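Local coordinates for protein Abbfa_003403 (Acinetobacter baumannii, PDB 4ZXH) that probably builds a peptide product as a four-domain nonribosomal peptide synthetase, with condensation, adenylation, carrier and thioesterase domains, the carrier bearing phosphopantetheine, at residues I458-K463 and V804-M809; G465-A470 and V853-D858; L1264-D1269 and L1288-L1293. All coordinates share one frame; numbering follows the deposited sequence.

Interaction 1 of 3, residues I458-K463 and V804-M809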
ATOM      1  N   ILE A 458      28.640   6.472 -10.541  1.00 61.25           N
ATOM      2  CA  ILE A 458      28.723   5.424  -9.528  1.00 61.50           C
ATOM      3  C   ILE A 458      28.755   4.058 -10.202  1.00 62.35           C
ATOM      4  O   ILE A 458      29.080   3.032  -9.589  1.00 56.96           O
ATOM      5  CB  ILE A 458      27.507   5.524  -8.560  1.00 86.93           C
ATOM      6  CG1 ILE A 458      27.482   6.898  -7.905  1.00 86.93           C
ATOM      7  CG2 ILE A 458      27.542   4.478  -7.480  1.00 87.76           C
ATOM      8  CD1 ILE A 458      28.804   7.264  -7.294  1.00 85.42           C
ATOM      9  N   ALA A 459      28.411   4.066 -11.485  1.00 60.67           N
ATOM     10  CA  ALA A 459      28.262   2.847 -12.256  1.00 54.62           C
ATOM     11  C   ALA A 459      29.568   2.082 -12.302  1.00 58.92           C
ATOM     12  O   ALA A 459      30.638   2.682 -12.248  1.00 63.11           O
ATOM     13  CB  ALA A 459      27.780   3.177 -13.659  1.00 49.39           C
ATOM     14  N   PRO A 460      29.485   0.746 -12.368  1.00 64.42           N
ATOM     15  CA  PRO A 460      30.692  -0.053 -12.610  1.00 68.81           C
ATOM     16  C   PRO A 460      31.262   0.307 -13.972  1.00 81.17           C
ATOM     17  O   PRO A 460      30.486   0.679 -14.843  1.00 86.06           O
ATOM     18  CB  PRO A 460      30.181  -1.500 -12.591  1.00 69.56           C
ATOM     19  CG  PRO A 460      28.805  -1.438 -11.939  1.00 53.26           C
ATOM     20  CD  PRO A 460      28.268  -0.083 -12.262  1.00 57.15           C
ATOM     21  N   ASP A 461      32.570   0.227 -14.167  1.00 97.73           N
ATOM     22  CA  ASP A 461      33.104   0.494 -15.496  1.00107.56           C
ATOM     23  C   ASP A 461      32.844  -0.745 -16.347  1.00100.27           C
ATOM     24  O   ASP A 461      33.478  -1.785 -16.164  1.00105.14           O
ATOM     25  CB  ASP A 461      34.598   0.840 -15.457  1.00120.98           C
ATOM     26  CG  ASP A 461      35.097   1.439 -16.772  1.00132.52           C
ATOM     27  OD1 ASP A 461      34.531   1.124 -17.846  1.00135.26           O
ATOM     28  OD2 ASP A 461      36.062   2.233 -16.731  1.00137.09           O
ATOM     29  N   TYR A 462      31.897  -0.625 -17.270  1.00 85.45           N
ATOM     30  CA  TYR A 462      31.435  -1.755 -18.057  1.00 69.94           C
ATOM     31  C   TYR A 462      32.446  -2.142 -19.116  1.00 76.40           C
ATOM     32  O   TYR A 462      32.910  -1.291 -19.870  1.00 78.99           O
ATOM     33  CB  TYR A 462      30.102  -1.422 -18.703  1.00 63.43           C
ATOM     34  CG  TYR A 462      28.980  -1.206 -17.718  1.00 56.82           C
ATOM     35  CD1 TYR A 462      28.423  -2.282 -17.029  1.00 54.20           C
ATOM     36  CD2 TYR A 462      28.462   0.062 -17.481  1.00 54.23           C
ATOM     37  CE1 TYR A 462      27.378  -2.106 -16.141  1.00 49.90           C
ATOM     38  CE2 TYR A 462      27.407   0.248 -16.577  1.00 57.01           C
ATOM     39  CZ  TYR A 462      26.873  -0.847 -15.916  1.00 55.76           C
ATOM     40  OH  TYR A 462      25.831  -0.687 -15.024  1.00 57.82           O
ATOM     41  N   LYS A 463      32.758  -3.435 -19.181  1.00 86.79           N
ATOM     42  CA  LYS A 463      33.908  -3.938 -19.940  1.00 99.96           C
ATOM     43  C   LYS A 463      33.797  -3.731 -21.453  1.00 97.74           C
ATOM     44  O   LYS A 463      34.485  -2.872 -22.019  1.00 91.19           O
ATOM     45  CB  LYS A 463      34.127  -5.429 -19.636  1.00103.31           C
ATOM     46  N   VAL A 804      23.544   3.484 -16.798  1.00 50.49           N
ATOM     47  CA  VAL A 804      23.122   3.530 -15.396  1.00 50.97           C
ATOM     48  C   VAL A 804      23.719   2.383 -14.571  1.00 55.25           C
ATOM     49  O   VAL A 804      24.094   1.345 -15.118  1.00 61.72           O
ATOM     50  CB  VAL A 804      21.585   3.499 -15.271  1.00 46.68           C
ATOM     51  CG1 VAL A 804      20.982   4.684 -15.991  1.00 49.14           C
ATOM     52  CG2 VAL A 804      21.027   2.193 -15.801  1.00 45.11           C
ATOM     53  N   PRO A 805      23.832   2.576 -13.249  1.00 55.62           N
ATOM     54  CA  PRO A 805      24.262   1.450 -12.412  1.00 60.36           C
ATOM     55  C   PRO A 805      23.149   0.416 -12.338  1.00 60.25           C
ATOM     56  O   PRO A 805      22.003   0.762 -12.612  1.00 57.28           O
ATOM     57  CB  PRO A 805      24.510   2.089 -11.037  1.00 55.77           C
ATOM     58  CG  PRO A 805      24.440   3.575 -11.252  1.00 55.62           C
ATOM     59  CD  PRO A 805      23.610   3.802 -12.464  1.00 52.90           C
ATOM     60  N   PRO A 806      23.469  -0.836 -11.976  1.00 64.93           N
ATOM     61  CA  PRO A 806      22.370  -1.797 -11.814  1.00 55.72           C
ATOM     62  C   PRO A 806      21.374  -1.340 -10.740  1.00 57.70           C
ATOM     63  O   PRO A 806      21.758  -0.595  -9.833  1.00 52.88           O
ATOM     64  CB  PRO A 806      23.084  -3.082 -11.401  1.00 53.69           C
ATOM     65  CG  PRO A 806      24.505  -2.912 -11.893  1.00 55.42           C
ATOM     66  CD  PRO A 806      24.793  -1.450 -11.770  1.00 55.64           C
ATOM     67  N   GLY A 807      20.111  -1.750 -10.869  1.00 57.05           N
ATOM     68  CA  GLY A 807      19.079  -1.415  -9.898  1.00 49.17           C
ATOM     69  C   GLY A 807      18.445  -0.051 -10.115  1.00 54.63           C
ATOM     70  O   GLY A 807      17.540   0.339  -9.377  1.00 53.21           O
ATOM     71  N   VAL A 808      18.913   0.663 -11.136  1.00 47.26           N
ATOM     72  CA  VAL A 808      18.534   2.053 -11.372  1.00 46.57           C
ATOM     73  C   VAL A 808      17.628   2.182 -12.614  1.00 52.25           C
ATOM     74  O   VAL A 808      17.671   1.340 -13.517  1.00 43.08           O
ATOM     75  CB  VAL A 808      19.815   2.920 -11.526  1.00 48.17           C
ATOM     76  CG1 VAL A 808      19.499   4.387 -11.817  1.00 47.78           C
ATOM     77  CG2 VAL A 808      20.686   2.795 -10.290  1.00 50.80           C
ATOM     78  N   MET A 809      16.796   3.219 -12.669  1.00 48.01           N
ATOM     79  CA  MET A 809      15.930   3.388 -13.831  1.00 45.88           C
ATOM     80  C   MET A 809      16.434   4.437 -14.814  1.00 50.35           C
ATOM     81  O   MET A 809      17.105   5.408 -14.434  1.00 56.35           O
ATOM     82  CB  MET A 809      14.509   3.716 -13.382  1.00 42.59           C
ATOM     83  CG  MET A 809      13.955   2.635 -12.479  1.00 44.57           C
ATOM     84  SD  MET A 809      12.220   2.297 -12.760  1.00 49.52           S
ATOM     85  CE  MET A 809      12.214   2.122 -14.528  1.00 98.30           C
TER
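V804 meets Y462 through its backbone carbonyl. The phenol OH of Y462 donates to V804 O at 2.7 Å, and the oxygen lies at the ring edge, near the ring plane. The C=O...O angle is 145°, and the donor is tilted 17° from the carbonyl plane. Y462 CG stands anti to its own carbonyl carbon (chi1 -65°), which sends the ring toward 804-809. P460 O sits over one face of that ring, toward its rim.

P805 follows and packs on A459. Its CG is 4.1 Å from A459 CB and about as far from the A459 backbone. Here a loop after helix 428-447 meets a turn of the adenylation region.

P806 reaches P460 tip to tip, with CD 3.8 Å from P460 CD. The same P806 CD lies 3.5 Å from Y462 OH. The carbonyl of P806 accepts a bond from N433 of helix 428-447.

The turn is type II, from P805 to V808, with a weak V808 N to P805 O bond. G807 and V808 both face L855, which makes a G1 beta bulge.

Interaction 2 of 3, residues G465-A470 and V853-D858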
ATOM      1  N   GLY A 465      31.691  -2.315 -23.417  1.00 77.25           N
ATOM      2  CA  GLY A 465      30.706  -1.309 -23.781  1.00 68.11           C
ATOM      3  C   GLY A 465      29.258  -1.774 -23.721  1.00 65.57           C
ATOM      4  O   GLY A 465      28.464  -1.448 -24.602  1.00 67.80           O
ATOM      5  N   ILE A 466      28.926  -2.555 -22.696  1.00 59.72           N
ATOM      6  CA  ILE A 466      27.545  -2.947 -22.406  1.00 51.77           C
ATOM      7  C   ILE A 466      27.381  -3.296 -20.924  1.00 56.32           C
ATOM      8  O   ILE A 466      28.340  -3.681 -20.253  1.00 75.63           O
ATOM      9  CB  ILE A 466      27.083  -4.146 -23.260  1.00 52.82           C
ATOM     10  CG1 ILE A 466      25.560  -4.118 -23.417  1.00 52.46           C
ATOM     11  CG2 ILE A 466      27.533  -5.468 -22.643  1.00 51.32           C
ATOM     12  CD1 ILE A 466      25.074  -4.854 -24.610  1.00 56.72           C
ATOM     13  N   GLN A 467      26.163  -3.156 -20.419  1.00 50.33           N
ATOM     14  CA  GLN A 467      25.878  -3.338 -19.002  1.00 47.44           C
ATOM     15  C   GLN A 467      25.866  -4.797 -18.554  1.00 55.26           C
ATOM     16  O   GLN A 467      26.310  -5.106 -17.447  1.00 67.04           O
ATOM     17  CB  GLN A 467      24.549  -2.680 -18.662  1.00 45.02           C
ATOM     18  CG  GLN A 467      24.652  -1.174 -18.474  1.00 53.40           C
ATOM     19  CD  GLN A 467      23.481  -0.421 -19.084  1.00 46.55           C
ATOM     20  OE1 GLN A 467      22.999  -0.764 -20.174  1.00 42.62           O
ATOM     21  NE2 GLN A 467      23.010   0.608 -18.380  1.00 43.53           N
ATOM     22  N   PHE A 468      25.355  -5.685 -19.401  1.00 55.20           N
ATOM     23  CA  PHE A 468      25.396  -7.132 -19.160  1.00 56.28           C
ATOM     24  C   PHE A 468      25.578  -7.832 -20.496  1.00 58.33           C
ATOM     25  O   PHE A 468      25.150  -7.318 -21.521  1.00 64.99           O
ATOM     26  CB  PHE A 468      24.126  -7.605 -18.446  1.00 47.31           C
ATOM     27  CG  PHE A 468      24.041  -7.139 -17.031  1.00 47.22           C
ATOM     28  CD1 PHE A 468      24.782  -7.761 -16.032  1.00 62.81           C
ATOM     29  CD2 PHE A 468      23.284  -6.027 -16.697  1.00 63.95           C
ATOM     30  CE1 PHE A 468      24.730  -7.315 -14.704  1.00 53.89           C
ATOM     31  CE2 PHE A 468      23.230  -5.567 -15.373  1.00 63.38           C
ATOM     32  CZ  PHE A 468      23.957  -6.218 -14.376  1.00 58.76           C
ATOM     33  N   GLU A 469      26.214  -8.995 -20.515  1.00 56.07           N
ATOM     34  CA  GLU A 469      26.444  -9.632 -21.807  1.00 58.89           C
ATOM     35  C   GLU A 469      25.121 -10.168 -22.390  1.00 55.27           C
ATOM     36  O   GLU A 469      24.980 -10.332 -23.603  1.00 54.09           O
ATOM     37  CB  GLU A 469      27.502 -10.737 -21.696  1.00 55.12           C
ATOM     38  CG  GLU A 469      27.968 -11.286 -23.046  1.00 73.83           C
ATOM     39  CD  GLU A 469      28.386 -10.187 -24.033  1.00 87.16           C
ATOM     40  OE1 GLU A 469      29.207  -9.322 -23.648  1.00 91.66           O
ATOM     41  OE2 GLU A 469      27.868 -10.171 -25.183  1.00 85.15           O
ATOM     42  N   ALA A 470      24.145 -10.412 -21.527  1.00 58.80           N
ATOM     43  CA  ALA A 470      22.826 -10.845 -21.977  1.00 59.62           C
ATOM     44  C   ALA A 470      22.176  -9.800 -22.877  1.00 60.66           C
ATOM     45  O   ALA A 470      21.464 -10.146 -23.821  1.00 60.90           O
ATOM     46  CB  ALA A 470      21.925 -11.147 -20.788  1.00 57.33           C
ATOM     47  N   VAL A 853      12.773   2.134 -18.299  1.00 39.30           N
ATOM     48  CA  VAL A 853      13.157   0.745 -18.049  1.00 34.11           C
ATOM     49  C   VAL A 853      14.097   0.663 -16.847  1.00 45.51           C
ATOM     50  O   VAL A 853      14.888   1.579 -16.593  1.00 47.83           O
ATOM     51  CB  VAL A 853      13.823   0.134 -19.313  1.00 37.77           C
ATOM     52  CG1 VAL A 853      14.739  -1.014 -18.966  1.00 46.08           C
ATOM     53  CG2 VAL A 853      12.758  -0.322 -20.304  1.00 31.89           C
ATOM     54  N   CYS A 854      13.986  -0.410 -16.071  1.00 48.61           N
ATOM     55  CA  CYS A 854      14.884  -0.599 -14.939  1.00 44.24           C
ATOM     56  C   CYS A 854      15.930  -1.676 -15.237  1.00 44.78           C
ATOM     57  O   CYS A 854      15.605  -2.782 -15.672  1.00 44.20           O
ATOM     58  CB  CYS A 854      14.105  -0.954 -13.661  1.00 39.31           C
ATOM     59  SG  CYS A 854      15.133  -0.868 -12.112  1.00 52.47           S
ATOM     60  N   LEU A 855      17.195  -1.331 -15.019  1.00 49.02           N
ATOM     61  CA  LEU A 855      18.272  -2.300 -15.129  1.00 54.61           C
ATOM     62  C   LEU A 855      18.351  -3.032 -13.805  1.00 59.65           C
ATOM     63  O   LEU A 855      18.891  -2.512 -12.830  1.00 67.18           O
ATOM     64  CB  LEU A 855      19.599  -1.618 -15.462  1.00 43.68           C
ATOM     65  CG  LEU A 855      20.862  -2.478 -15.514  1.00 47.89           C
ATOM     66  CD1 LEU A 855      20.821  -3.440 -16.695  1.00 47.63           C
ATOM     67  CD2 LEU A 855      22.095  -1.590 -15.566  1.00 47.12           C
ATOM     68  N   ARG A 856      17.787  -4.229 -13.765  1.00 56.54           N
ATOM     69  CA  ARG A 856      17.773  -5.004 -12.538  1.00 57.00           C
ATOM     70  C   ARG A 856      19.177  -5.500 -12.211  1.00 66.19           C
ATOM     71  O   ARG A 856      20.029  -5.637 -13.098  1.00 66.97           O
ATOM     72  CB  ARG A 856      16.795  -6.174 -12.658  1.00 48.26           C
ATOM     73  CG  ARG A 856      15.356  -5.722 -12.835  1.00 48.81           C
ATOM     74  CD  ARG A 856      14.956  -4.786 -11.707  1.00 55.11           C
ATOM     75  NE  ARG A 856      13.529  -4.462 -11.682  1.00 53.74           N
ATOM     76  CZ  ARG A 856      12.941  -3.830 -10.670  1.00 49.38           C
ATOM     77  NH1 ARG A 856      13.658  -3.465  -9.613  1.00 53.51           N
ATOM     78  NH2 ARG A 856      11.644  -3.575 -10.701  1.00 42.70           N
ATOM     79  N   THR A 857      19.410  -5.748 -10.926  1.00 68.99           N
ATOM     80  CA  THR A 857      20.656  -6.336 -10.449  1.00 67.99           C
ATOM     81  C   THR A 857      20.828  -7.716 -11.083  1.00 59.85           C
ATOM     82  O   THR A 857      21.937  -8.189 -11.316  1.00 56.91           O
ATOM     83  CB  THR A 857      20.664  -6.425  -8.903  1.00 69.11           C
ATOM     84  OG1 THR A 857      19.582  -7.258  -8.452  1.00 72.08           O
ATOM     85  CG2 THR A 857      20.507  -5.031  -8.293  1.00 65.53           C
ATOM     86  N   ASP A 858      19.693  -8.333 -11.373  1.00 70.26           N
ATOM     87  CA  ASP A 858      19.612  -9.607 -12.064  1.00 80.61           C
ATOM     88  C   ASP A 858      20.323  -9.590 -13.425  1.00 79.99           C
ATOM     89  O   ASP A 858      20.985 -10.558 -13.802  1.00 74.50           O
ATOM     90  CB  ASP A 858      18.132  -9.971 -12.244  1.00 84.35           C
ATOM     91  CG  ASP A 858      17.910 -11.451 -12.380  1.00 91.56           C
ATOM     92  OD1 ASP A 858      18.887 -12.177 -12.652  1.00 98.88           O
ATOM     93  OD2 ASP A 858      16.754 -11.890 -12.212  1.00 90.99           O
TER
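This contact joins the linker between helices 428-447 and 483-494 to the end of strand 846-855, in the small antiparallel sheet that follows the nine-stranded adenylation sheet in sequence. L855 is the side chain both linker residues touch. Its CG is anti to the backbone N (chi1 176°), and its two methyls go to different partners.

CD1 meets F468. It is 3.5 Å from F468 CE2 and 3.6 Å from F468 CD2, at the ring edge and near the ring plane. L855 CG lies in the same plane, 3.9 Å from F468 CE2. The leucine therefore abuts the rim of the phenyl. F468 CZ reaches on toward the chain beyond the strand, with T857 O at 4.2 Å. R856 O is 3.9 Å from F468 CE2. Both carbonyls lie oblique to the ring.

CD2 of L855 meets Q467. The glutamine chain bends at chi2 (139°) and runs past the methyl, with CG 3.9 Å and NE2 3.7 Å away. NE2 also donates to V796 O, in strand 792-797 of the same sheet. That bond holds the end of the glutamine while its aliphatic part lies on L855. T857 and R856 point away from 465-470; T857 touches Q429, S430 and N433 of helix 428-447, and R856 NH1 bonds to L217 O.

The contact is mostly apolar: methyls of L855 against a ring edge and a glutamine chain, with two backbone carbonyls beside the ring. The grip between the segments is dispersive, and the Q467 amide is bound to V796 O.

Interaction 3 of 3, residues L1264-D1269 and L1288-L1293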
ATOM      1  N   LEU A1264     -39.666  21.626  32.587  1.00 33.27           N
ATOM      2  CA  LEU A1264     -40.268  21.144  31.343  1.00 32.16           C
ATOM      3  C   LEU A1264     -39.982  22.085  30.178  1.00 35.95           C
ATOM      4  O   LEU A1264     -40.449  23.225  30.161  1.00 42.19           O
ATOM      5  CB  LEU A1264     -41.773  20.963  31.509  1.00 31.77           C
ATOM      6  CG  LEU A1264     -42.542  20.627  30.226  1.00 30.09           C
ATOM      7  CD1 LEU A1264     -42.119  19.307  29.663  1.00 29.61           C
ATOM      8  CD2 LEU A1264     -44.031  20.639  30.489  1.00 31.78           C
ATOM      9  N   VAL A1265     -39.199  21.607  29.217  1.00 23.00           N
ATOM     10  CA  VAL A1265     -38.862  22.390  28.034  1.00 24.88           C
ATOM     11  C   VAL A1265     -39.830  22.027  26.911  1.00 33.33           C
ATOM     12  O   VAL A1265     -39.836  20.893  26.427  1.00 33.96           O
ATOM     13  CB  VAL A1265     -37.393  22.141  27.579  1.00 21.64           C
ATOM     14  CG1 VAL A1265     -37.080  22.910  26.320  1.00 21.40           C
ATOM     15  CG2 VAL A1265     -36.404  22.531  28.682  1.00 22.56           C
ATOM     16  N   LYS A1266     -40.667  22.973  26.506  1.00 22.81           N
ATOM     17  CA  LYS A1266     -41.667  22.675  25.495  1.00 22.46           C
ATOM     18  C   LYS A1266     -41.245  23.163  24.118  1.00 29.35           C
ATOM     19  O   LYS A1266     -40.809  24.307  23.941  1.00 25.89           O
ATOM     20  CB  LYS A1266     -43.012  23.287  25.873  1.00 27.99           C
ATOM     21  CG  LYS A1266     -44.060  23.141  24.790  1.00 33.33           C
ATOM     22  CD  LYS A1266     -45.442  23.475  25.307  1.00 33.54           C
ATOM     23  CE  LYS A1266     -46.444  23.502  24.169  1.00 30.79           C
ATOM     24  NZ  LYS A1266     -47.636  24.333  24.547  1.00 36.15           N
ATOM     25  N   ALA A1267     -41.353  22.273  23.145  1.00 23.52           N
ATOM     26  CA  ALA A1267     -41.161  22.627  21.751  1.00 22.59           C
ATOM     27  C   ALA A1267     -42.346  23.486  21.304  1.00 25.88           C
ATOM     28  O   ALA A1267     -43.455  22.979  21.158  1.00 38.03           O
ATOM     29  CB  ALA A1267     -41.041  21.364  20.906  1.00 19.51           C
ATOM     30  N   LYS A1268     -42.121  24.783  21.110  1.00 31.06           N
ATOM     31  CA  LYS A1268     -43.233  25.719  20.929  1.00 27.40           C
ATOM     32  C   LYS A1268     -43.770  25.694  19.506  1.00 31.11           C
ATOM     33  O   LYS A1268     -44.871  26.173  19.251  1.00 35.86           O
ATOM     34  CB  LYS A1268     -42.826  27.153  21.314  1.00 26.40           C
ATOM     35  CG  LYS A1268     -42.100  27.954  20.230  1.00 36.78           C
ATOM     36  CD  LYS A1268     -41.656  29.318  20.757  1.00 48.83           C
ATOM     37  CE  LYS A1268     -40.683  30.003  19.807  1.00 63.61           C
ATOM     38  NZ  LYS A1268     -39.926  31.131  20.460  1.00 72.67           N
ATOM     39  N   ASP A1269     -43.010  25.111  18.588  1.00 29.58           N
ATOM     40  CA  ASP A1269     -43.428  25.068  17.190  1.00 29.49           C
ATOM     41  C   ASP A1269     -44.091  23.731  16.824  1.00 36.49           C
ATOM     42  O   ASP A1269     -44.385  23.478  15.653  1.00 37.44           O
ATOM     43  CB  ASP A1269     -42.233  25.337  16.271  1.00 28.08           C
ATOM     44  CG  ASP A1269     -41.604  26.720  16.508  1.00 37.65           C
ATOM     45  OD1 ASP A1269     -42.350  27.729  16.543  1.00 36.54           O
ATOM     46  OD2 ASP A1269     -40.357  26.796  16.668  1.00 37.70           O
ATOM     47  N   LEU A1288     -43.369  22.857  39.114  1.00 48.60           N
ATOM     48  CA  LEU A1288     -43.014  22.695  37.712  1.00 41.94           C
ATOM     49  C   LEU A1288     -42.725  24.013  36.982  1.00 42.08           C
ATOM     50  O   LEU A1288     -43.597  24.866  36.845  1.00 43.75           O
ATOM     51  CB  LEU A1288     -44.116  21.941  36.980  1.00 34.32           C
ATOM     52  CG  LEU A1288     -43.822  21.713  35.499  1.00 41.84           C
ATOM     53  CD1 LEU A1288     -44.056  20.270  35.158  1.00 41.28           C
ATOM     54  CD2 LEU A1288     -44.700  22.598  34.643  1.00 38.16           C
ATOM     55  N   THR A1289     -41.498  24.147  36.487  1.00 41.87           N
ATOM     56  CA  THR A1289     -41.087  25.317  35.717  1.00 40.08           C
ATOM     57  C   THR A1289     -41.132  25.012  34.220  1.00 37.88           C
ATOM     58  O   THR A1289     -40.538  24.025  33.774  1.00 41.60           O
ATOM     59  CB  THR A1289     -39.666  25.760  36.121  1.00 41.45           C
ATOM     60  OG1 THR A1289     -39.620  25.969  37.540  1.00 47.18           O
ATOM     61  CG2 THR A1289     -39.253  27.034  35.396  1.00 34.84           C
ATOM     62  N   GLN A1290     -41.825  25.846  33.442  1.00 32.19           N
ATOM     63  CA  GLN A1290     -41.920  25.614  31.993  1.00 36.68           C
ATOM     64  C   GLN A1290     -41.240  26.694  31.121  1.00 39.90           C
ATOM     65  O   GLN A1290     -41.322  27.888  31.409  1.00 44.61           O
ATOM     66  CB  GLN A1290     -43.382  25.481  31.587  1.00 30.67           C
ATOM     67  CG  GLN A1290     -43.554  25.050  30.149  1.00 36.24           C
ATOM     68  CD  GLN A1290     -45.003  24.979  29.720  1.00 35.36           C
ATOM     69  OE1 GLN A1290     -45.886  24.650  30.516  1.00 41.03           O
ATOM     70  NE2 GLN A1290     -45.257  25.297  28.445  1.00 31.83           N
ATOM     71  N   VAL A1291     -40.571  26.263  30.055  1.00 35.45           N
ATOM     72  CA  VAL A1291     -39.821  27.169  29.187  1.00 28.71           C
ATOM     73  C   VAL A1291     -40.120  26.784  27.746  1.00 30.82           C
ATOM     74  O   VAL A1291     -39.888  25.646  27.344  1.00 35.08           O
ATOM     75  CB  VAL A1291     -38.271  27.101  29.450  1.00 29.32           C
ATOM     76  CG1 VAL A1291     -37.497  27.897  28.428  1.00 28.25           C
ATOM     77  CG2 VAL A1291     -37.921  27.592  30.837  1.00 30.01           C
ATOM     78  N   ASP A1292     -40.651  27.724  26.972  1.00 31.08           N
ATOM     79  CA  ASP A1292     -41.026  27.449  25.586  1.00 39.01           C
ATOM     80  C   ASP A1292     -39.904  27.855  24.614  1.00 42.11           C
ATOM     81  O   ASP A1292     -39.538  29.026  24.520  1.00 48.15           O
ATOM     82  CB  ASP A1292     -42.342  28.164  25.229  1.00 37.36           C
ATOM     83  CG  ASP A1292     -43.534  27.679  26.069  1.00 48.36           C
ATOM     84  OD1 ASP A1292     -43.414  26.625  26.735  1.00 51.55           O
ATOM     85  OD2 ASP A1292     -44.597  28.347  26.056  1.00 50.01           O
ATOM     86  N   LEU A1293     -39.388  26.876  23.877  1.00 25.07           N
ATOM     87  CA  LEU A1293     -38.221  27.054  23.024  1.00 30.10           C
ATOM     88  C   LEU A1293     -38.516  26.678  21.578  1.00 28.24           C
ATOM     89  O   LEU A1293     -39.282  25.765  21.330  1.00 37.13           O
ATOM     90  CB  LEU A1293     -37.064  26.197  23.553  1.00 29.17           C
ATOM     91  CG  LEU A1293     -36.463  26.622  24.881  1.00 24.31           C
ATOM     92  CD1 LEU A1293     -35.184  25.862  25.124  1.00 38.52           C
ATOM     93  CD2 LEU A1293     -36.188  28.098  24.824  1.00 26.03           C
TER
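L1264 and V1291 lie in the tight part of this contact, where backbone bonds alternate along two parallel strands. L1264 N donates to T1289 O at 2.8 Å, and L1264 O accepts from V1291 N. K1266 repeats the pattern, its N bonded to V1291 O and its O to L1293 N at 2.9 Å. K1268 N to L1293 O extends the series. The short segment axes come within 4.7 Å, at 27°. V1265 CG1 packs on L1293 CD1 at 3.7 Å; L1293 also touches helix 1303-1316 but stays partly exposed.

On the other face L1264 is buried, but toward Q1290, K1266 and D1292 the contact turns polar and more open. Q1290 NE2 donates to D1292 OD1 at 2.8 Å, on the syn side of the carboxylate. K1266 lies beside D1292, its CB 3.5 Å from D1292 OD1. K1266 NZ stays 5.3 Å from D1292 OD2 and bonds instead to E1276 O, which also accepts from Q1290 NE2. Exposed K1268 lays its CG 3.7 Å from L1293 O.

Strand 1288-1293 is the outermost strand of a mostly parallel sheet, as in alpha/beta-hydrolase thioesterases. A1267 N bonds to D1164, part of a probable Cys-His-Asp triad.

Interactions 1 and 2 are neighbours, with centres about 8 Å apart, while interaction 3 lies more than 80 Å from both, centre to centre, on the opposite side of the chain's centre. The first two fasten successive parts of one linker to the same small antiparallel sheet. They meet at L855, whose backbone probably pairs with V808. Interactions 1 and 2 bury 215 and 200 Å², chiefly by side-chain packing; interaction 1 adds one hydrogen bond from a tyrosine hydroxyl to a backbone carbonyl. All three are partly buried. Interaction 3 buries 513 Å² and pairs an inner strand with an outermost one through regular backbone bonds. That outer strand has an apolar face that helix 1303-1316 touches, and a polar face of Q1290 and D1292.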